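Local coordinates for protein nicotinate phosphoribosyltransferase (Saccharomyces cerevisiae, PDB 1VLP) that catalyses the first step of NAD biosynthesis from nicotinic acid, the ATP-dependent synthesis of nicotinate ribonucleotide from nicotinate and phosphoribosyl diphosphate, at residues 23-28 against 143-148; 29-34 against 139-144; 280-285 against 303-308. All blocks are in the same frame, centred on the assembly; numbering follows the deposited sequence.

Interactions 1 and 2 are neighbours, their centres about 8 Å apart, and both use helix 26-38: residues 23-28 bring its start onto helix 144-159, and residues 29-34 bring its next turn onto the link between helices 137-140 and 144-159. The two meet where Lys28 NZ approaches Ile141 O at 2.7 Å. Interaction 3 follows both along the chain and joins two strands of the six-stranded parallel sheet, its centre about 20 Å from that of interaction 1 and 19 Å from that of interaction 2. Tyr27 in interaction 1 and Arg306 in interaction 3, both of which probably bind nicotinate, thus come from the N-terminal and the barrel-type family regions.

Interaction 1: residues 23-28 against 143-148; sequences DTDMYK and YEIPLL
At the start of helix 26-38, beside the probable nicotinate site, Tyr27 and Lys28 reach the N-terminal part of helix 144-159, where Glu144 and Ile145 receive them. Two donors converge on one carboxylate oxygen. Tyr27 OH gives a hydrogen bond to Glu144 OE1 at 2.8 Å, arriving 45° out of the carboxylate plane, and the ring and carboxylate planes stand 68° apart. Lys28 NZ forms a salt bridge to the same Glu144 OE1 at 3.0 Å, meeting the anti lone pair of that oxygen, away from Glu144 OE2. The two directions differ, which lets a single oxygen serve both donors. Glu144 can present it because its CG is anti to the backbone N (chi1 -178°) and the chain beyond runs extended. Lys28 NZ also bridges to Glu245 and bonds to Ile141 O, so three acceptors share the ammonium, which probably favours its charged form.

Next to the polar group, Ile145 provides the apolar surface. Its CG1 lies tightly against Lys28 CG at 3.4 Å, where the bent lysine chain crosses it obliquely, and its CD1 comes within 4.0 Å of Tyr27 CZ. Lys28 CG also lies over one face of the Tyr27 ring, towards the rim. Thr24 crosses Ile145 at about a right angle, its OG1 set 3.2 Å from Ile145 CB; this buried hydroxyl has no polar partner in the model. Asp25 OD1 is hydrogen-bonded to Ser226.

Asp25 lies close to Phe189, and Tyr27 is some 6 Å from Thr241 between side chains; Phe189 and Thr241 probably also bind nicotinate. The arrangement is consistent with a second-shell network positioning Tyr27 at the nicotinate pocket of a type II phosphoribosyltransferase.

Interaction 2: residues 29-34 against 139-144; sequences ITMHAA and DTILYE
Across from helix 26-38, a type I beta turn from Thr140 to Tyr143 brings the backbone closest at His32 and Ile141, whose CA atoms are 6.2 Å apart. Ile141 faces the helix and divides its branches between two residues. Its CD1 touches CB of Met31, a selenomethionine, at 3.5 Å; in one of two conformers the chain of Met31, bent at chi2 and chi3, also folds its CE methyl near this point, so how tightly the methyl packs is doubtful. Ile141 CG2 approaches His32 CD2 at 3.5 Å, obliquely to the ring.

Leu142 comes to the same side of the imidazole. Its CG sits over that face, 4.1 Å above the ring plane and shifted to the rim, and its CD2 reaches Ile29 CD1 at 3.9 Å. With CG anti to the backbone N (chi1 -169°), His32 holds its ring where these branches meet it. Both ring nitrogens are hydrogen-bonded to tyrosines, ND1 to Tyr96 and NE2 to Tyr99, which probably fixes the ring's rotation.

No hydrogen bond joins the two segments: this is an apolar helix-to-turn interface inside the N-terminal domain of the NAPRTase family.

Interaction 3: residues 280-285 against 303-308; sequences ALTDTF and VGVRQD
Two backbone hydrogen bonds pair Ala280 with the strand opposite in parallel register. Ala280 N donates to Gly304 O at 2.8 Å, nearly straight at 173°, and Arg306 N donates to Ala280 O at 2.8 Å. The same Ala280 O receives a CA-H...O contact from Val305 CA.

Van der Waals contacts lie on both faces. On the face with Val305, Thr282 CG2 presses tightly on Val305 CG1 at 3.5 Å. On the other, Leu281 lies alongside Arg306, pointing the same way, its aliphatic CD1 packed 3.9 Å above one face of the charged guanidinium, towards the rim.

Among polar contacts, within 303-308, Arg306 NH2 forms a salt bridge to Asp308 OD1 with a weak, 3.3 Å hydrogen bond, while Arg306 NE bonds to Ser339. Arg306 probably binds nicotinate. One water donates to Asp283 OD1 and to Arg306 O, each at 2.6 Å, and so links the segments where Asp283 and Asp308 have drawn apart. Asp283 OD2 bonds to Ser309, and Asp308 OD2 to His244, probably the residue phosphorylated by autocatalysis. A leucine in place of Arg306 would probably leave Asp308 OD1 without its salt-bridge mate and Ser339 without its donor.

The pair forms one margin of the six-stranded parallel sheet, 279-281 outermost and 304-307 next to 335-338, with helix 244-254 touching Leu281 and helix 312-326 touching Val305.

Interaction 1: residues 23-28 against 143-148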
loop_
_atom_site.group_PDB
_atom_site.type_symbol
_atom_site.label_atom_id
_atom_site.label_comp_id
_atom_site.label_asym_id
_atom_site.label_seq_id
_atom_site.Cartn_x
_atom_site.Cartn_y
_atom_site.Cartn_z
ATOM N N ASP A 23 -7.014 1.732 10.992
ATOM C CA ASP A 23 -7.718 1.826 9.721
ATOM C C ASP A 23 -6.703 2.281 8.668
ATOM O O ASP A 23 -6.652 3.463 8.244
ATOM C CB ASP A 23 -8.927 2.752 9.797
ATOM C CG ASP A 23 -9.707 2.793 8.470
ATOM O OD1 ASP A 23 -9.403 1.955 7.544
ATOM O OD2 ASP A 23 -10.613 3.669 8.327
ATOM N N THR A 24 -5.796 1.372 8.354
ATOM C CA THR A 24 -4.669 1.647 7.466
ATOM C C THR A 24 -4.101 0.302 7.001
ATOM O O THR A 24 -4.472 -0.760 7.533
ATOM C CB THR A 24 -3.520 2.468 8.164
ATOM O OG1 THR A 24 -2.628 2.981 7.167
ATOM C CG2 THR A 24 -2.724 1.641 9.100
ATOM N N ASP A 25 -3.170 0.366 6.061
ATOM C CA ASP A 25 -2.477 -0.835 5.588
ATOM C C ASP A 25 -1.375 -1.265 6.584
ATOM O O ASP A 25 -0.637 -0.392 7.072
ATOM C CB ASP A 25 -1.858 -0.601 4.203
ATOM C CG ASP A 25 -2.922 -0.309 3.097
ATOM O OD1 ASP A 25 -3.813 -1.139 2.882
ATOM O OD2 ASP A 25 -2.873 0.767 2.492
HETATM N N MSE A 26 -1.254 -2.566 6.874
HETATM C CA MSE A 26 -0.233 -3.040 7.820
HETATM C C MSE A 26 1.148 -2.562 7.484
HETATM O O MSE A 26 1.920 -2.254 8.418
HETATM C CB MSE A 26 -0.196 -4.552 7.929
HETATM C CG MSE A 26 1.021 -5.074 8.727
HETATM SE SE MSE A 26 0.680 -6.943 9.073
HETATM C CE MSE A 26 2.656 -7.493 9.415
ATOM N N TYR A 27 1.472 -2.435 6.187
ATOM C CA TYR A 27 2.822 -1.965 5.823
ATOM C C TYR A 27 3.121 -0.583 6.390
ATOM O O TYR A 27 4.288 -0.279 6.675
ATOM C CB TYR A 27 3.108 -2.023 4.321
ATOM C CG TYR A 27 2.573 -0.851 3.511
ATOM C CD1 TYR A 27 3.308 0.331 3.385
ATOM C CD2 TYR A 27 1.347 -0.915 2.902
ATOM C CE1 TYR A 27 2.818 1.411 2.638
ATOM C CE2 TYR A 27 0.843 0.177 2.147
ATOM C CZ TYR A 27 1.579 1.319 2.027
ATOM O OH TYR A 27 1.055 2.351 1.282
ATOM N N LYS A 28 2.087 0.232 6.640
ATOM C CA LYS A 28 2.357 1.541 7.254
ATOM C C LYS A 28 2.887 1.454 8.679
ATOM O O LYS A 28 3.790 2.190 9.061
ATOM C CB LYS A 28 1.142 2.487 7.134
ATOM C CG LYS A 28 0.786 2.840 5.699
ATOM C CD LYS A 28 1.385 4.165 5.147
ATOM C CE LYS A 28 2.879 4.250 4.929
ATOM N NZ LYS A 28 3.177 5.551 4.214
ATOM N N TYR A 143 0.396 9.090 7.398
ATOM C CA TYR A 143 -0.693 9.853 6.700
ATOM C C TYR A 143 -1.153 9.313 5.370
ATOM O O TYR A 143 -2.334 9.468 5.046
ATOM C CB TYR A 143 -0.270 11.293 6.489
ATOM C CG TYR A 143 -0.285 12.121 7.730
ATOM C CD1 TYR A 143 -1.483 12.587 8.259
ATOM C CD2 TYR A 143 0.911 12.474 8.387
ATOM C CE1 TYR A 143 -1.497 13.404 9.368
ATOM C CE2 TYR A 143 0.898 13.269 9.505
ATOM C CZ TYR A 143 -0.307 13.730 9.997
ATOM O OH TYR A 143 -0.327 14.534 11.118
ATOM N N GLU A 144 -0.239 8.716 4.593
ATOM C CA GLU A 144 -0.557 8.308 3.206
ATOM C C GLU A 144 -1.959 7.641 3.083
ATOM O O GLU A 144 -2.848 8.123 2.345
ATOM C CB GLU A 144 0.524 7.372 2.665
ATOM C CG GLU A 144 0.305 6.937 1.222
ATOM C CD GLU A 144 1.036 5.642 0.827
ATOM O OE1 GLU A 144 1.760 5.000 1.648
ATOM O OE2 GLU A 144 0.906 5.277 -0.357
ATOM N N ILE A 145 -2.178 6.559 3.806
ATOM C CA ILE A 145 -3.382 5.752 3.602
ATOM C C ILE A 145 -4.644 6.459 4.014
ATOM O O ILE A 145 -5.552 6.576 3.184
ATOM C CB ILE A 145 -3.291 4.409 4.341
ATOM C CG1 ILE A 145 -1.972 3.774 3.969
ATOM C CG2 ILE A 145 -4.474 3.464 4.013
ATOM C CD1 ILE A 145 -1.805 3.431 2.727
ATOM N N PRO A 146 -4.737 6.916 5.279
ATOM C CA PRO A 146 -5.980 7.608 5.656
ATOM C C PRO A 146 -6.250 8.832 4.790
ATOM O O PRO A 146 -7.392 9.118 4.479
ATOM C CB PRO A 146 -5.795 7.938 7.146
ATOM C CG PRO A 146 -4.315 7.773 7.406
ATOM C CD PRO A 146 -3.796 6.800 6.416
ATOM N N LEU A 147 -5.230 9.593 4.392
ATOM C CA LEU A 147 -5.511 10.756 3.542
ATOM C C LEU A 147 -6.113 10.323 2.208
ATOM O O LEU A 147 -7.079 10.908 1.736
ATOM C CB LEU A 147 -4.250 11.571 3.304
ATOM C CG LEU A 147 -3.732 12.307 4.523
ATOM C CD1 LEU A 147 -2.569 13.188 4.131
ATOM C CD2 LEU A 147 -4.798 13.130 5.247
ATOM N N LEU A 148 -5.482 9.352 1.532
ATOM C CA LEU A 148 -6.049 8.790 0.295
ATOM C C LEU A 148 -7.465 8.278 0.462
ATOM O O LEU A 148 -8.332 8.605 -0.368
ATOM C CB LEU A 148 -5.143 7.729 -0.267
ATOM C CG LEU A 148 -3.829 8.232 -0.848
ATOM C CD1 LEU A 148 -2.937 7.000 -1.140
ATOM C CD2 LEU A 148 -4.073 9.118 -2.072
#

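Interaction 2: residues 29-34 against 139-144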
loop_
_atom_site.group_PDB
_atom_site.type_symbol
_atom_site.label_atom_id
_atom_site.label_comp_id
_atom_site.label_asym_id
_atom_site.label_seq_id
_atom_site.Cartn_x
_atom_site.Cartn_y
_atom_site.Cartn_z
ATOM N N ILE A 29 2.362 0.523 9.470
ATOM C CA ILE A 29 2.832 0.299 10.807
ATOM C C ILE A 29 4.205 -0.320 10.863
ATOM O O ILE A 29 5.022 0.063 11.682
ATOM C CB ILE A 29 1.751 -0.512 11.608
ATOM C CG1 ILE A 29 0.455 0.318 11.722
ATOM C CG2 ILE A 29 2.225 -0.943 13.006
ATOM C CD1 ILE A 29 0.601 1.670 12.454
ATOM N N THR A 30 4.481 -1.290 10.008
ATOM C CA THR A 30 5.848 -1.873 9.988
ATOM C C THR A 30 6.870 -0.824 9.510
ATOM O O THR A 30 7.934 -0.695 10.141
ATOM C CB THR A 30 5.925 -3.174 9.190
ATOM O OG1 THR A 30 5.403 -2.983 7.875
ATOM C CG2 THR A 30 5.131 -4.262 9.899
HETATM N N MSE A 31 6.560 -0.035 8.482
HETATM C CA MSE A 31 7.407 1.086 8.132
HETATM C C MSE A 31 7.608 2.073 9.256
HETATM O O MSE A 31 8.700 2.514 9.506
HETATM C CB MSE A 31 6.774 1.877 6.971
HETATM C CG MSE A 31 6.935 1.300 5.601
HETATM SE SE MSE A 31 8.839 1.463 5.091
HETATM C CE MSE A 31 9.030 3.264 5.068
ATOM N N HIS A 32 6.519 2.384 9.951
ATOM C CA HIS A 32 6.584 3.301 11.090
ATOM C C HIS A 32 7.602 2.782 12.133
ATOM O O HIS A 32 8.435 3.504 12.656
ATOM C CB HIS A 32 5.185 3.444 11.713
ATOM C CG HIS A 32 5.095 4.546 12.723
ATOM N ND1 HIS A 32 4.143 4.550 13.735
ATOM C CD2 HIS A 32 5.823 5.687 12.882
ATOM C CE1 HIS A 32 4.287 5.661 14.451
ATOM N NE2 HIS A 32 5.320 6.346 13.980
ATOM N N ALA A 33 7.486 1.495 12.458
ATOM C CA ALA A 33 8.440 0.836 13.378
ATOM C C ALA A 33 9.848 0.882 12.832
ATOM O O ALA A 33 10.780 1.196 13.563
ATOM C CB ALA A 33 8.032 -0.571 13.648
ATOM N N ALA A 34 9.993 0.635 11.531
ATOM C CA ALA A 34 11.343 0.633 10.929
ATOM C C ALA A 34 11.965 2.045 10.955
ATOM O O ALA A 34 13.149 2.220 11.249
ATOM C CB ALA A 34 11.285 0.071 9.488
ATOM N N ASP A 139 6.928 11.016 12.148
ATOM C CA ASP A 139 5.734 11.861 12.326
ATOM C C ASP A 139 4.843 11.896 11.095
ATOM O O ASP A 139 3.690 12.385 11.177
ATOM C CB ASP A 139 6.113 13.323 12.634
ATOM C CG ASP A 139 6.642 13.516 14.034
ATOM O OD1 ASP A 139 6.526 12.607 14.859
ATOM O OD2 ASP A 139 7.202 14.594 14.296
ATOM N N THR A 140 5.363 11.478 9.936
ATOM C CA THR A 140 4.660 11.668 8.667
ATOM C C THR A 140 4.212 10.383 7.967
ATOM O O THR A 140 3.234 10.391 7.141
ATOM C CB THR A 140 5.509 12.532 7.695
ATOM O OG1 THR A 140 6.734 11.897 7.446
ATOM C CG2 THR A 140 5.751 13.906 8.311
ATOM N N ILE A 141 4.929 9.303 8.257
ATOM C CA ILE A 141 4.708 8.007 7.571
ATOM C C ILE A 141 3.246 7.470 7.584
ATOM O O ILE A 141 2.809 6.833 6.615
ATOM C CB ILE A 141 5.731 6.973 8.096
ATOM C CG1 ILE A 141 5.712 5.711 7.242
ATOM C CG2 ILE A 141 5.488 6.658 9.572
ATOM C CD1 ILE A 141 6.979 5.318 6.790
ATOM N N LEU A 142 2.478 7.715 8.655
ATOM C CA LEU A 142 1.150 7.129 8.698
ATOM C C LEU A 142 0.141 7.848 7.811
ATOM O O LEU A 142 -0.932 7.317 7.562
ATOM C CB LEU A 142 0.645 7.075 10.146
ATOM C CG LEU A 142 1.434 6.160 11.092
ATOM C CD1 LEU A 142 0.670 6.018 12.441
ATOM C CD2 LEU A 142 1.716 4.795 10.493
ATOM N N TYR A 143 0.396 9.090 7.398
ATOM C CA TYR A 143 -0.693 9.853 6.700
ATOM C C TYR A 143 -1.153 9.313 5.370
ATOM O O TYR A 143 -2.334 9.468 5.046
ATOM C CB TYR A 143 -0.270 11.293 6.489
ATOM C CG TYR A 143 -0.285 12.121 7.730
ATOM C CD1 TYR A 143 -1.483 12.587 8.259
ATOM C CD2 TYR A 143 0.911 12.474 8.387
ATOM C CE1 TYR A 143 -1.497 13.404 9.368
ATOM C CE2 TYR A 143 0.898 13.269 9.505
ATOM C CZ TYR A 143 -0.307 13.730 9.997
ATOM O OH TYR A 143 -0.327 14.534 11.118
ATOM N N GLU A 144 -0.239 8.716 4.593
ATOM C CA GLU A 144 -0.557 8.308 3.206
ATOM C C GLU A 144 -1.959 7.641 3.083
ATOM O O GLU A 144 -2.848 8.123 2.345
ATOM C CB GLU A 144 0.524 7.372 2.665
ATOM C CG GLU A 144 0.305 6.937 1.222
ATOM C CD GLU A 144 1.036 5.642 0.827
ATOM O OE1 GLU A 144 1.760 5.000 1.648
ATOM O OE2 GLU A 144 0.906 5.277 -0.357
#

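Interaction 3: residues 280-285 against 303-308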
loop_
_atom_site.group_PDB
_atom_site.type_symbol
_atom_site.label_atom_id
_atom_site.label_comp_id
_atom_site.label_asym_id
_atom_site.label_seq_id
_atom_site.Cartn_x
_atom_site.Cartn_y
_atom_site.Cartn_z
ATOM N N ALA A 280 10.407 -9.605 -0.395
ATOM C CA ALA A 280 11.258 -8.541 -0.869
ATOM C C ALA A 280 10.600 -7.798 -2.041
ATOM O O ALA A 280 10.087 -8.390 -2.941
ATOM C CB ALA A 280 12.617 -9.077 -1.279
ATOM N N LEU A 281 10.639 -6.474 -2.006
ATOM C CA LEU A 281 10.226 -5.625 -3.107
ATOM C C LEU A 281 11.432 -5.257 -3.988
ATOM O O LEU A 281 12.293 -4.481 -3.601
ATOM C CB LEU A 281 9.580 -4.370 -2.522
ATOM C CG LEU A 281 8.727 -3.496 -3.411
ATOM C CD1 LEU A 281 7.639 -4.284 -4.184
ATOM C CD2 LEU A 281 8.103 -2.407 -2.555
ATOM N N THR A 282 11.493 -5.839 -5.181
ATOM C CA THR A 282 12.726 -5.846 -5.968
ATOM C C THR A 282 12.882 -4.744 -7.008
ATOM O O THR A 282 13.996 -4.542 -7.519
ATOM C CB THR A 282 12.887 -7.215 -6.692
ATOM O OG1 THR A 282 11.903 -7.327 -7.707
ATOM C CG2 THR A 282 12.669 -8.394 -5.727
ATOM N N ASP A 283 11.773 -4.081 -7.381
ATOM C CA ASP A 283 11.736 -3.232 -8.590
ATOM C C ASP A 283 12.017 -1.732 -8.382
ATOM O O ASP A 283 12.111 -0.977 -9.351
ATOM C CB ASP A 283 10.401 -3.362 -9.311
ATOM C CG ASP A 283 9.216 -2.830 -8.491
ATOM O OD1 ASP A 283 9.087 -3.228 -7.313
ATOM O OD2 ASP A 283 8.393 -2.047 -9.027
ATOM N N THR A 284 12.221 -1.331 -7.136
ATOM C CA THR A 284 12.319 0.111 -6.810
ATOM C C THR A 284 13.377 0.818 -7.683
ATOM O O THR A 284 13.116 1.919 -8.251
ATOM C CB THR A 284 12.619 0.305 -5.347
ATOM O OG1 THR A 284 11.694 -0.480 -4.578
ATOM C CG2 THR A 284 12.501 1.826 -4.960
ATOM N N PHE A 285 14.564 0.229 -7.751
ATOM C CA PHE A 285 15.664 0.711 -8.606
ATOM C C PHE A 285 15.964 -0.315 -9.706
ATOM O O PHE A 285 17.080 -0.412 -10.162
ATOM C CB PHE A 285 16.921 1.027 -7.798
ATOM C CG PHE A 285 16.687 2.077 -6.767
ATOM C CD1 PHE A 285 15.921 3.203 -7.092
ATOM C CD2 PHE A 285 17.141 1.922 -5.476
ATOM C CE1 PHE A 285 15.611 4.155 -6.126
ATOM C CE2 PHE A 285 16.864 2.877 -4.514
ATOM C CZ PHE A 285 16.087 3.984 -4.842
ATOM N N VAL A 303 10.983 -14.724 2.262
ATOM C CA VAL A 303 10.289 -15.930 1.850
ATOM C C VAL A 303 9.851 -15.870 0.407
ATOM O O VAL A 303 9.270 -16.834 -0.102
ATOM C CB VAL A 303 9.051 -16.203 2.728
ATOM C CG1 VAL A 303 9.495 -16.522 4.186
ATOM C CG2 VAL A 303 8.067 -15.072 2.644
ATOM N N GLY A 304 10.164 -14.755 -0.226
ATOM C CA GLY A 304 9.843 -14.515 -1.595
ATOM C C GLY A 304 9.950 -13.049 -1.938
ATOM O O GLY A 304 10.607 -12.251 -1.238
ATOM N N VAL A 305 9.318 -12.720 -3.052
ATOM C CA VAL A 305 9.400 -11.415 -3.660
ATOM C C VAL A 305 7.988 -10.923 -3.961
ATOM O O VAL A 305 7.068 -11.728 -4.166
ATOM C CB VAL A 305 10.214 -11.376 -4.974
ATOM C CG1 VAL A 305 11.730 -11.604 -4.721
ATOM C CG2 VAL A 305 9.650 -12.360 -6.003
ATOM N N ARG A 306 7.821 -9.610 -3.928
ATOM C CA ARG A 306 6.534 -8.962 -4.330
ATOM C C ARG A 306 6.727 -8.316 -5.725
ATOM O O ARG A 306 7.674 -7.525 -5.943
ATOM C CB ARG A 306 6.029 -7.928 -3.273
ATOM C CG ARG A 306 4.563 -7.373 -3.527
ATOM C CD ARG A 306 4.200 -6.299 -2.430
ATOM N NE ARG A 306 3.695 -5.075 -3.078
ATOM C CZ ARG A 306 3.913 -3.838 -2.658
ATOM N NH1 ARG A 306 4.605 -3.591 -1.542
ATOM N NH2 ARG A 306 3.403 -2.827 -3.354
ATOM N N GLN A 307 5.842 -8.689 -6.661
ATOM C CA GLN A 307 5.826 -8.165 -8.029
ATOM C C GLN A 307 4.818 -6.974 -8.083
ATOM O O GLN A 307 3.656 -7.130 -7.742
ATOM C CB GLN A 307 5.476 -9.256 -9.009
ATOM C CG GLN A 307 5.509 -8.857 -10.495
ATOM C CD GLN A 307 4.272 -8.162 -10.969
ATOM O OE1 GLN A 307 3.138 -8.618 -10.713
ATOM N NE2 GLN A 307 4.465 -7.080 -11.727
ATOM N N ASP A 308 5.305 -5.796 -8.449
ATOM C CA ASP A 308 4.537 -4.580 -8.368
ATOM C C ASP A 308 4.579 -3.731 -9.642
ATOM O O ASP A 308 3.871 -2.707 -9.700
ATOM C CB ASP A 308 5.071 -3.748 -7.206
ATOM C CG ASP A 308 4.069 -2.708 -6.706
ATOM O OD1 ASP A 308 2.856 -3.027 -6.584
ATOM O OD2 ASP A 308 4.536 -1.586 -6.416
HETATM O O HOH W 1 8.789 -5.788 -7.533
HETATM O O HOH W 2 6.549 -0.203 -8.883
#